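Local coordinates for protein glucokinase (Enterococcus faecalis, PDB 2QM1) that probably phosphorylates glucose at the expense of ATP, as a zinc- and magnesium-binding kinase of the ROK family, at residues Met63-Phe68 / Leu108-Ala113. Sequence-based numbering, arbitrary orientation. Where two conformers were deposited one is given.
Sequences MKKEDF and LGIPFA
Lys65 reaches across to the backbone of Gly109, while Phe68 and Ile110 meet through aliphatic carbons. The lysine CG lies anti to the backbone N (chi1 174°), and the chain runs on extended through CD and CE. A bend at the last torsion (chi4 -77°) then turns the ammonium group aside. Lys65 NZ gives a weak hydrogen bond of 2.9 Å to Gly109 O. Both residues are exposed, whereas Phe68 and Ile110 are buried. The lysine end sits too close to Leu108 O in the model, and its exact placement is doubtful. The side chains of Lys65 and Ile110 run antiparallel, side by side, with Lys65 CE 3.6 Å from the CG2 branch of Ile110. Ile110 was modelled in two conformers. Its branch contacts describe one of them and are tentative.

The contact joins two entries into the five-stranded mixed sheet of this ROK-family kinase, a family of the actin-like ATPase clan. Residues 63-68 lead from helix 46-60 into strand 68-75. Residues 108-113 lead from helix 100-108 into strand 112-116, the parallel neighbour of strand 68-75. Gly109, with positive phi, is where the chain leaves that helix. Ile110 also packs on Ile71, and the backbone of Pro111 bonds to that of Ile71.

The other branch of Ile110 meets Phe68. In the conformer described, its CD1 lies 3.8 Å from Phe68 CB and 4.0 Å from Phe68 O. The Phe68 ring takes no part in this touch. Its CG stands anti to the carbonyl carbon (chi1 -69°), which carries the ring away from Ile110. The side chain also packs on Ile58 of helix 46-60 and on Lys7 and Ile9 of strand 7-13.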
HETATM    1  N   MSE B  63     -26.868 -15.606  29.886  1.00 45.50           N
HETATM    2  CA  MSE B  63     -26.789 -14.359  29.136  1.00 47.36           C
HETATM    3  C   MSE B  63     -27.955 -14.239  28.179  1.00 47.28           C
HETATM    4  O   MSE B  63     -28.537 -15.230  27.811  1.00 48.83           O
HETATM    5  CB  MSE B  63     -25.450 -14.263  28.407  1.00 46.35           C
HETATM    6  CG  MSE B  63     -24.294 -14.442  29.335  1.00 46.46           C
HETATM    7 SE   MSE B  63     -22.655 -13.964  28.505  0.85 49.04          SE
HETATM    8  CE  MSE B  63     -22.881 -11.974  28.555  1.00 44.30           C
ATOM      9  N   LYS B  64     -28.305 -13.014  27.804  1.00 49.02           N
ATOM     10  CA  LYS B  64     -29.455 -12.747  26.911  1.00 49.50           C
ATOM     11  C   LYS B  64     -28.922 -12.617  25.505  1.00 49.56           C
ATOM     12  O   LYS B  64     -28.154 -11.693  25.210  1.00 48.67           O
ATOM     13  CB  LYS B  64     -30.156 -11.441  27.290  1.00 50.06           C
ATOM     14  CG  LYS B  64     -31.232 -11.547  28.335  1.00 52.92           C
ATOM     15  CD  LYS B  64     -31.377 -10.220  29.072  1.00 57.42           C
ATOM     16  CE  LYS B  64     -32.049  -9.190  28.200  1.00 60.38           C
ATOM     17  NZ  LYS B  64     -32.640  -8.098  29.032  1.00 65.37           N
ATOM     18  N   LYS B  65     -29.295 -13.573  24.654  1.00 50.32           N
ATOM     19  CA  LYS B  65     -28.726 -13.706  23.295  1.00 50.99           C
ATOM     20  C   LYS B  65     -28.926 -12.471  22.412  1.00 50.45           C
ATOM     21  O   LYS B  65     -28.133 -12.201  21.508  1.00 50.65           O
ATOM     22  CB  LYS B  65     -29.375 -14.907  22.611  1.00 51.28           C
ATOM     23  CG  LYS B  65     -29.005 -15.098  21.165  1.00 54.10           C
ATOM     24  CD  LYS B  65     -29.214 -16.552  20.766  1.00 57.15           C
ATOM     25  CE  LYS B  65     -28.745 -16.782  19.365  1.00 59.28           C
ATOM     26  NZ  LYS B  65     -29.719 -16.253  18.364  1.00 61.83           N
ATOM     27  N   GLU B  66     -30.001 -11.744  22.672  1.00 49.95           N
ATOM     28  CA  GLU B  66     -30.382 -10.607  21.854  1.00 49.60           C
ATOM     29  C   GLU B  66     -29.679  -9.324  22.268  1.00 48.43           C
ATOM     30  O   GLU B  66     -29.796  -8.327  21.583  1.00 47.47           O
ATOM     31  CB  GLU B  66     -31.883 -10.403  21.931  1.00 50.39           C
ATOM     32  CG  GLU B  66     -32.399  -9.936  23.294  1.00 53.45           C
ATOM     33  CD  GLU B  66     -32.769 -11.050  24.267  1.00 57.24           C
ATOM     34  OE1 GLU B  66     -33.413 -10.709  25.281  1.00 59.33           O
ATOM     35  OE2 GLU B  66     -32.437 -12.243  24.047  1.00 57.48           O
ATOM     36  N   ASP B  67     -28.977  -9.340  23.398  1.00 47.29           N
ATOM     37  CA  ASP B  67     -28.028  -8.261  23.705  1.00 46.99           C
ATOM     38  C   ASP B  67     -26.860  -8.214  22.727  1.00 45.44           C
ATOM     39  O   ASP B  67     -26.213  -7.179  22.615  1.00 46.17           O
ATOM     40  CB  ASP B  67     -27.412  -8.401  25.094  1.00 47.87           C
ATOM     41  CG  ASP B  67     -28.315  -7.918  26.219  1.00 50.67           C
ATOM     42  OD1 ASP B  67     -29.519  -7.593  26.001  1.00 51.15           O
ATOM     43  OD2 ASP B  67     -27.786  -7.918  27.360  1.00 54.65           O
ATOM     44  N   PHE B  68     -26.540  -9.335  22.078  1.00 43.99           N
ATOM     45  CA  PHE B  68     -25.343  -9.415  21.224  1.00 42.77           C
ATOM     46  C   PHE B  68     -25.621  -8.806  19.859  1.00 41.55           C
ATOM     47  O   PHE B  68     -26.543  -9.263  19.160  1.00 40.41           O
ATOM     48  CB  PHE B  68     -24.838 -10.864  21.046  1.00 43.09           C
ATOM     49  CG  PHE B  68     -24.257 -11.469  22.311  1.00 44.43           C
ATOM     50  CD1 PHE B  68     -24.931 -12.462  22.975  1.00 42.74           C
ATOM     51  CD2 PHE B  68     -23.050 -11.020  22.835  1.00 42.75           C
ATOM     52  CE1 PHE B  68     -24.424 -12.996  24.139  1.00 45.36           C
ATOM     53  CE2 PHE B  68     -22.536 -11.573  23.990  1.00 42.71           C
ATOM     54  CZ  PHE B  68     -23.215 -12.562  24.632  1.00 43.85           C
ATOM     55  N   LEU B 108     -25.079 -20.336  15.623  1.00 40.65           N
ATOM     56  CA  LEU B 108     -25.196 -19.401  16.739  1.00 40.84           C
ATOM     57  C   LEU B 108     -26.409 -18.472  16.605  1.00 41.03           C
ATOM     58  O   LEU B 108     -26.961 -18.044  17.612  1.00 42.06           O
ATOM     59  CB  LEU B 108     -23.880 -18.629  16.921  1.00 41.36           C
ATOM     60  CG  LEU B 108     -22.979 -18.945  18.124  1.00 42.00           C
ATOM     61  CD1 LEU B 108     -23.295 -20.292  18.872  1.00 44.77           C
ATOM     62  CD2 LEU B 108     -21.439 -18.741  17.901  1.00 41.41           C
ATOM     63  N   GLY B 109     -26.851 -18.180  15.386  1.00 40.09           N
ATOM     64  CA  GLY B 109     -28.038 -17.313  15.225  1.00 42.12           C
ATOM     65  C   GLY B 109     -27.772 -15.851  15.596  1.00 42.21           C
ATOM     66  O   GLY B 109     -28.705 -15.080  15.934  1.00 43.41           O
ATOM     67  N   ILE B 110     -26.509 -15.474  15.533  0.60 42.32           N
ATOM     68  CA  ILE B 110     -26.133 -14.084  15.713  0.60 42.42           C
ATOM     69  C   ILE B 110     -25.121 -13.703  14.622  0.60 41.86           C
ATOM     70  O   ILE B 110     -24.236 -14.492  14.296  0.60 41.45           O
ATOM     71  CB  ILE B 110     -25.644 -13.783  17.163  0.60 42.20           C
ATOM     72  CG1 ILE B 110     -24.186 -13.367  17.214  0.60 42.09           C
ATOM     73  CG2 ILE B 110     -25.969 -14.901  18.136  0.60 43.99           C
ATOM     74  CD1 ILE B 110     -24.062 -11.950  17.466  0.60 39.48           C
ATOM     75  N   PRO B 111     -25.255 -12.489  14.057  1.00 41.71           N
ATOM     76  CA  PRO B 111     -24.480 -12.116  12.857  1.00 42.26           C
ATOM     77  C   PRO B 111     -22.961 -12.201  13.092  1.00 41.70           C
ATOM     78  O   PRO B 111     -22.480 -11.884  14.185  1.00 42.70           O
ATOM     79  CB  PRO B 111     -24.947 -10.678  12.540  1.00 41.65           C
ATOM     80  CG  PRO B 111     -25.508 -10.190  13.784  1.00 42.80           C
ATOM     81  CD  PRO B 111     -26.085 -11.370  14.532  1.00 42.37           C
ATOM     82  N   PHE B 112     -22.236 -12.633  12.062  1.00 41.31           N
ATOM     83  CA  PHE B 112     -20.825 -13.015  12.166  1.00 39.28           C
ATOM     84  C   PHE B 112     -20.010 -12.362  11.053  1.00 40.51           C
ATOM     85  O   PHE B 112     -20.470 -12.307   9.914  1.00 40.32           O
ATOM     86  CB  PHE B 112     -20.715 -14.567  12.102  1.00 40.10           C
ATOM     87  CG  PHE B 112     -19.314 -15.078  12.143  1.00 37.18           C
ATOM     88  CD1 PHE B 112     -18.626 -15.327  10.973  1.00 39.82           C
ATOM     89  CD2 PHE B 112     -18.658 -15.225  13.356  1.00 39.20           C
ATOM     90  CE1 PHE B 112     -17.332 -15.782  11.010  1.00 40.95           C
ATOM     91  CE2 PHE B 112     -17.354 -15.699  13.400  1.00 41.28           C
ATOM     92  CZ  PHE B 112     -16.700 -15.976  12.219  1.00 41.20           C
ATOM     93  N   ALA B 113     -18.798 -11.888  11.381  1.00 39.47           N
ATOM     94  CA  ALA B 113     -17.886 -11.375  10.403  1.00 40.48           C
ATOM     95  C   ALA B 113     -16.497 -11.892  10.747  1.00 41.29           C
ATOM     96  O   ALA B 113     -16.194 -12.165  11.902  1.00 40.60           O
ATOM     97  CB  ALA B 113     -17.896  -9.834  10.378  1.00 39.89           C
TER